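Local coordinates for calcium-dependent protein kinase, putative (Plasmodium falciparum, PDB 3MSE), which probably phosphorylates serine and threonine residues of target proteins under calcium control, this chain being its C-terminal domain of calcium-binding EF-hands, at residues A112-I117 and G123-S128; F148-S153 and K173-S178. All coordinates share one frame; numbering follows the deposited sequence.

Both contacts lie in the C-terminal half of the chain, on the same side of its centre, with their own centres about 14 Å apart. Contact 1 comes first and closes before contact 2 opens: it joins the end of helix 109-117 to the calcium-binding EF-hand loop that leads into helix 127-133. Contact 2 then packs helix 141-152 against helix 169-177, the last helix of the chain. Helices 127-133 and 141-152 follow each other in sequence, and the two contacts touch where the F148 ring meets the backbone of I125, S126 and K127. The calcium loop and the helices behind it therefore form one continuous packed unit.

Contact 1 of 2, residues A112-I117 and G123-S128; sequences AAFNKI and GYISKS. With CA (calcium ion), chain B.
G123 brings its carbonyl oxygen to the edge of the F114 ring, near the ring plane, with G123 O 3.5 Å from F114 CZ. Its positive phi (84°) is one at which a side chain would jam against the preceding carbonyl, and its N-H is bound by D118. Y124 turns its side chain away from helix 109-117 and gives its backbone O to calcium at 2.4 Å, so the metal is bound here through the main chain. D118, D122 and D129 supply further ligands, and two waters also bind the metal. I125 faces the other way, into the core. Its CD1 lies 3.4 Å from F114 CD1, approaching the ring obliquely, and 3.6 Å from I117 CG2. F114 holds CG anti to its backbone N (chi1 -179°), which carries the ring toward the loop; the ring also meets F172 edge-to-face. Backbone hydrogen bonds join I125 to I167, the link usual between paired EF-hand loops. S126, the N-cap of helix 127-133, holds one of the calcium waters through OG at 2.9 Å. No hydrogen bond joins the two segments: apolar packing ties the entering helix to the loop, while the polar backbone beside it serves the metal.

Contact 2 of 2, residues F148-S153 and K173-S178; sequences FLSVHS and KDYMLS
Y175 lays its ring against the backbone and side chains of S150 and V151, and these three residues make the whole contact. The buried part pairs V151 with one face of the ring, where V151 CG2 stands 4.2 Å from the centroid of the Y175 ring, 28° off its normal, in a CH-pi interaction. The same methyl is 3.8 Å from Y175 CG, and the two side chains cross at about a right angle. A chi1 of 175° swings the Y175 ring out from its helix, over to 141-152. The two helices come close there, V151 CA and Y175 CA being 5.3 Å apart. A compact branched valine suits so narrow a gap, and a broad flat ring can spread over it; I167 packs on V151 and R20 touches Y175.

S150 touches just as closely but is partly exposed, on the side nearer solvent. Its CB meets Y175 CE1 obliquely at 3.6 Å, and the small serine lets the outer part of the ring come close, S150 CB being 4.0 Å from Y175 OH. S150 OG bonds to N146 O within its own helix. S178 OG donates to Y175 O at 2.6 Å, one turn back. No hydrogen bond crosses between the segments. The V151 side chain lies about 13 Å from the bound calcium ion. By topology, helices 141-152 and 169-177 are probably the two helices of the second helix-loop-helix, paired with the calcium-bound hand in an EF-hand lobe.

Contact 1 of 2, residues A112-I117 and G123-S128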
loop_
_atom_site.group_PDB
_atom_site.type_symbol
_atom_site.label_atom_id
_atom_site.label_comp_id
_atom_site.label_asym_id
_atom_site.label_seq_id
_atom_site.Cartn_x
_atom_site.Cartn_y
_atom_site.Cartn_z
ATOM N N ALA A 112 -9.735 4.413 -4.921
ATOM C CA ALA A 112 -10.584 3.527 -4.127
ATOM C C ALA A 112 -11.409 4.280 -3.086
ATOM O O ALA A 112 -12.573 3.936 -2.850
ATOM C CB ALA A 112 -9.750 2.436 -3.462
ATOM N N ALA A 113 -10.810 5.302 -2.467
ATOM C CA ALA A 113 -11.529 6.146 -1.519
ATOM C C ALA A 113 -12.645 6.923 -2.218
ATOM O O ALA A 113 -13.780 6.956 -1.744
ATOM C CB ALA A 113 -10.563 7.100 -0.803
ATOM N N PHE A 114 -12.303 7.547 -3.345
ATOM C CA PHE A 114 -13.262 8.259 -4.175
ATOM C C PHE A 114 -14.448 7.361 -4.555
ATOM O O PHE A 114 -15.597 7.778 -4.455
ATOM C CB PHE A 114 -12.570 8.785 -5.437
ATOM C CG PHE A 114 -13.473 9.556 -6.347
ATOM C CD1 PHE A 114 -13.574 10.938 -6.234
ATOM C CD2 PHE A 114 -14.221 8.902 -7.328
ATOM C CE1 PHE A 114 -14.414 11.663 -7.064
ATOM C CE2 PHE A 114 -15.068 9.625 -8.183
ATOM C CZ PHE A 114 -15.164 11.005 -8.047
ATOM N N ASN A 115 -14.156 6.136 -4.990
ATOM C CA ASN A 115 -15.201 5.194 -5.406
ATOM C C ASN A 115 -16.129 4.828 -4.274
ATOM O O ASN A 115 -17.331 4.725 -4.481
ATOM C CB ASN A 115 -14.603 3.932 -6.037
ATOM C CG ASN A 115 -14.136 4.164 -7.468
ATOM O OD1 ASN A 115 -14.605 5.081 -8.143
ATOM N ND2 ASN A 115 -13.210 3.347 -7.928
ATOM N N LYS A 116 -15.581 4.650 -3.073
ATOM C CA LYS A 116 -16.418 4.398 -1.897
ATOM C C LYS A 116 -17.349 5.562 -1.588
ATOM O O LYS A 116 -18.483 5.349 -1.175
ATOM C CB LYS A 116 -15.576 4.046 -0.677
ATOM C CG LYS A 116 -15.063 2.621 -0.714
ATOM C CD LYS A 116 -14.512 2.175 0.622
ATOM C CE LYS A 116 -14.195 0.675 0.596
ATOM N NZ LYS A 116 -13.307 0.302 -0.557
ATOM N N ILE A 117 -16.878 6.785 -1.812
ATOM C CA ILE A 117 -17.667 7.977 -1.507
ATOM C C ILE A 117 -18.768 8.237 -2.551
ATOM O O ILE A 117 -19.865 8.661 -2.211
ATOM C CB ILE A 117 -16.770 9.230 -1.318
ATOM C CG1 ILE A 117 -15.831 9.045 -0.105
ATOM C CG2 ILE A 117 -17.615 10.477 -1.125
ATOM C CD1 ILE A 117 -14.646 10.021 -0.077
ATOM N N GLY A 123 -19.333 8.818 -11.074
ATOM C CA GLY A 123 -18.057 9.519 -11.314
ATOM C C GLY A 123 -17.908 10.915 -10.716
ATOM O O GLY A 123 -16.917 11.604 -10.972
ATOM N N TYR A 124 -18.886 11.341 -9.921
ATOM C CA TYR A 124 -18.825 12.645 -9.264
ATOM C C TYR A 124 -19.175 12.543 -7.785
ATOM O O TYR A 124 -20.111 11.824 -7.412
ATOM C CB TYR A 124 -19.756 13.642 -9.961
ATOM C CG TYR A 124 -19.234 14.118 -11.308
ATOM C CD1 TYR A 124 -18.471 15.283 -11.409
ATOM C CD2 TYR A 124 -19.500 13.397 -12.479
ATOM C CE1 TYR A 124 -17.978 15.721 -12.644
ATOM C CE2 TYR A 124 -19.009 13.824 -13.721
ATOM C CZ TYR A 124 -18.251 14.986 -13.795
ATOM O OH TYR A 124 -17.766 15.414 -15.016
ATOM N N ILE A 125 -18.427 13.261 -6.941
ATOM C CA ILE A 125 -18.788 13.374 -5.527
ATOM C C ILE A 125 -19.715 14.571 -5.319
ATOM O O ILE A 125 -19.286 15.717 -5.402
ATOM C CB ILE A 125 -17.550 13.436 -4.577
ATOM C CG1 ILE A 125 -16.874 12.063 -4.487
ATOM C CG2 ILE A 125 -17.962 13.913 -3.174
ATOM C CD1 ILE A 125 -15.578 12.052 -3.670
ATOM N N SER A 126 -20.988 14.283 -5.052
ATOM C CA SER A 126 -21.992 15.319 -4.815
ATOM C C SER A 126 -22.041 15.711 -3.352
ATOM O O SER A 126 -21.408 15.086 -2.492
ATOM C CB SER A 126 -23.383 14.847 -5.268
ATOM O OG SER A 126 -23.776 13.647 -4.606
ATOM N N LYS A 127 -22.798 16.762 -3.079
ATOM C CA LYS A 127 -23.076 17.188 -1.727
ATOM C C LYS A 127 -23.711 16.038 -0.920
ATOM O O LYS A 127 -23.330 15.789 0.237
ATOM C CB LYS A 127 -23.993 18.409 -1.766
ATOM C CG LYS A 127 -23.889 19.326 -0.567
ATOM C CD LYS A 127 -24.970 19.020 0.465
ATOM C CE LYS A 127 -24.864 19.930 1.676
ATOM N NZ LYS A 127 -25.160 21.353 1.349
ATOM N N SER A 128 -24.646 15.321 -1.541
ATOM C CA SER A 128 -25.327 14.223 -0.860
ATOM C C SER A 128 -24.392 13.034 -0.579
ATOM O O SER A 128 -24.586 12.302 0.392
ATOM C CB SER A 128 -26.596 13.787 -1.619
ATOM O OG SER A 128 -26.301 12.857 -2.647
HETATM CA CA CA B . -22.009 10.441 -6.982
HETATM O O HOH W 1 -23.366 11.892 -6.880
HETATM O O HOH W 2 -23.352 8.911 -5.894
#

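Contact 2 of 2, residues F148-S153 and K173-S178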
loop_
_atom_site.group_PDB
_atom_site.type_symbol
_atom_site.label_atom_id
_atom_site.label_comp_id
_atom_site.label_asym_id
_atom_site.label_seq_id
_atom_site.Cartn_x
_atom_site.Cartn_y
_atom_site.Cartn_z
ATOM N N PHE A 148 -16.386 21.718 0.297
ATOM C CA PHE A 148 -16.564 21.921 -1.148
ATOM C C PHE A 148 -15.847 23.177 -1.655
ATOM O O PHE A 148 -15.288 23.184 -2.760
ATOM C CB PHE A 148 -18.048 21.919 -1.535
ATOM C CG PHE A 148 -18.603 20.534 -1.784
ATOM C CD1 PHE A 148 -18.580 19.982 -3.058
ATOM C CD2 PHE A 148 -19.124 19.777 -0.733
ATOM C CE1 PHE A 148 -19.079 18.701 -3.286
ATOM C CE2 PHE A 148 -19.622 18.498 -0.950
ATOM C CZ PHE A 148 -19.596 17.955 -2.221
ATOM N N LEU A 149 -15.850 24.220 -0.830
ATOM C CA LEU A 149 -15.125 25.444 -1.131
ATOM C C LEU A 149 -13.614 25.186 -1.170
ATOM O O LEU A 149 -12.924 25.632 -2.103
ATOM C CB LEU A 149 -15.503 26.558 -0.140
ATOM C CG LEU A 149 -16.958 27.057 -0.273
ATOM C CD1 LEU A 149 -17.410 27.883 0.939
ATOM C CD2 LEU A 149 -17.210 27.824 -1.592
ATOM N N SER A 150 -13.117 24.435 -0.185
ATOM C CA SER A 150 -11.704 24.052 -0.143
ATOM C C SER A 150 -11.274 23.285 -1.395
ATOM O O SER A 150 -10.276 23.635 -2.029
ATOM C CB SER A 150 -11.381 23.264 1.125
ATOM O OG SER A 150 -11.600 24.051 2.285
ATOM N N VAL A 151 -12.032 22.251 -1.756
ATOM C CA VAL A 151 -11.762 21.472 -2.965
ATOM C C VAL A 151 -11.694 22.354 -4.229
ATOM O O VAL A 151 -10.790 22.196 -5.058
ATOM C CB VAL A 151 -12.801 20.333 -3.153
ATOM C CG1 VAL A 151 -12.688 19.702 -4.544
ATOM C CG2 VAL A 151 -12.638 19.271 -2.067
ATOM N N HIS A 152 -12.639 23.281 -4.360
ATOM C CA HIS A 152 -12.746 24.123 -5.552
ATOM C C HIS A 152 -11.892 25.395 -5.498
ATOM O O HIS A 152 -11.826 26.135 -6.481
ATOM C CB HIS A 152 -14.209 24.470 -5.838
ATOM C CG HIS A 152 -15.006 23.323 -6.381
ATOM N ND1 HIS A 152 -16.247 22.979 -5.887
ATOM C CD2 HIS A 152 -14.735 22.437 -7.370
ATOM C CE1 HIS A 152 -16.710 21.936 -6.554
ATOM N NE2 HIS A 152 -15.810 21.585 -7.458
ATOM N N SER A 153 -11.252 25.647 -4.357
ATOM C CA SER A 153 -10.302 26.757 -4.229
ATOM C C SER A 153 -8.879 26.342 -4.638
ATOM O O SER A 153 -7.901 26.976 -4.231
ATOM C CB SER A 153 -10.305 27.306 -2.797
ATOM N N LYS A 173 -8.536 14.307 -6.195
ATOM C CA LYS A 173 -7.125 13.956 -6.104
ATOM C C LYS A 173 -6.263 15.185 -5.865
ATOM O O LYS A 173 -5.363 15.166 -5.030
ATOM C CB LYS A 173 -6.670 13.247 -7.385
ATOM C CG LYS A 173 -5.241 12.709 -7.334
ATOM C CD LYS A 173 -4.513 12.952 -8.646
ATOM C CE LYS A 173 -4.702 11.822 -9.655
ATOM N NZ LYS A 173 -3.521 10.899 -9.693
ATOM N N ASP A 174 -6.546 16.250 -6.607
ATOM C CA ASP A 174 -5.790 17.492 -6.493
ATOM C C ASP A 174 -5.944 18.100 -5.109
ATOM O O ASP A 174 -4.963 18.572 -4.534
ATOM C CB ASP A 174 -6.216 18.503 -7.563
ATOM C CG ASP A 174 -5.728 18.128 -8.969
ATOM O OD1 ASP A 174 -4.876 17.222 -9.114
ATOM O OD2 ASP A 174 -6.218 18.750 -9.939
ATOM N N TYR A 175 -7.164 18.089 -4.562
ATOM C CA TYR A 175 -7.339 18.611 -3.202
ATOM C C TYR A 175 -6.571 17.787 -2.168
ATOM O O TYR A 175 -5.830 18.343 -1.357
ATOM C CB TYR A 175 -8.806 18.765 -2.787
ATOM C CG TYR A 175 -8.922 19.180 -1.332
ATOM C CD1 TYR A 175 -8.686 20.497 -0.943
ATOM C CD2 TYR A 175 -9.224 18.240 -0.338
ATOM C CE1 TYR A 175 -8.767 20.880 0.401
ATOM C CE2 TYR A 175 -9.309 18.606 1.005
ATOM C CZ TYR A 175 -9.082 19.927 1.366
ATOM O OH TYR A 175 -9.164 20.289 2.695
ATOM N N MET A 176 -6.748 16.466 -2.195
ATOM C CA MET A 176 -6.134 15.619 -1.174
ATOM C C MET A 176 -4.614 15.754 -1.200
ATOM O O MET A 176 -3.985 15.898 -0.148
ATOM C CB MET A 176 -6.563 14.157 -1.322
ATOM C CG MET A 176 -8.049 13.903 -1.035
ATOM S SD MET A 176 -8.587 14.372 0.635
ATOM C CE MET A 176 -7.569 13.288 1.629
ATOM N N LEU A 177 -4.033 15.724 -2.400
ATOM C CA LEU A 177 -2.579 15.882 -2.570
ATOM C C LEU A 177 -2.052 17.192 -1.994
ATOM O O LEU A 177 -0.996 17.212 -1.390
ATOM C CB LEU A 177 -2.165 15.746 -4.034
ATOM C CG LEU A 177 -2.145 14.332 -4.610
ATOM C CD1 LEU A 177 -1.991 14.394 -6.130
ATOM C CD2 LEU A 177 -1.043 13.484 -3.996
ATOM N N SER A 178 -2.803 18.274 -2.165
ATOM C CA SER A 178 -2.421 19.571 -1.608
ATOM C C SER A 178 -2.433 19.632 -0.075
ATOM O O SER A 178 -1.956 20.606 0.502
ATOM C CB SER A 178 -3.350 20.651 -2.140
ATOM O OG SER A 178 -4.569 20.626 -1.418
#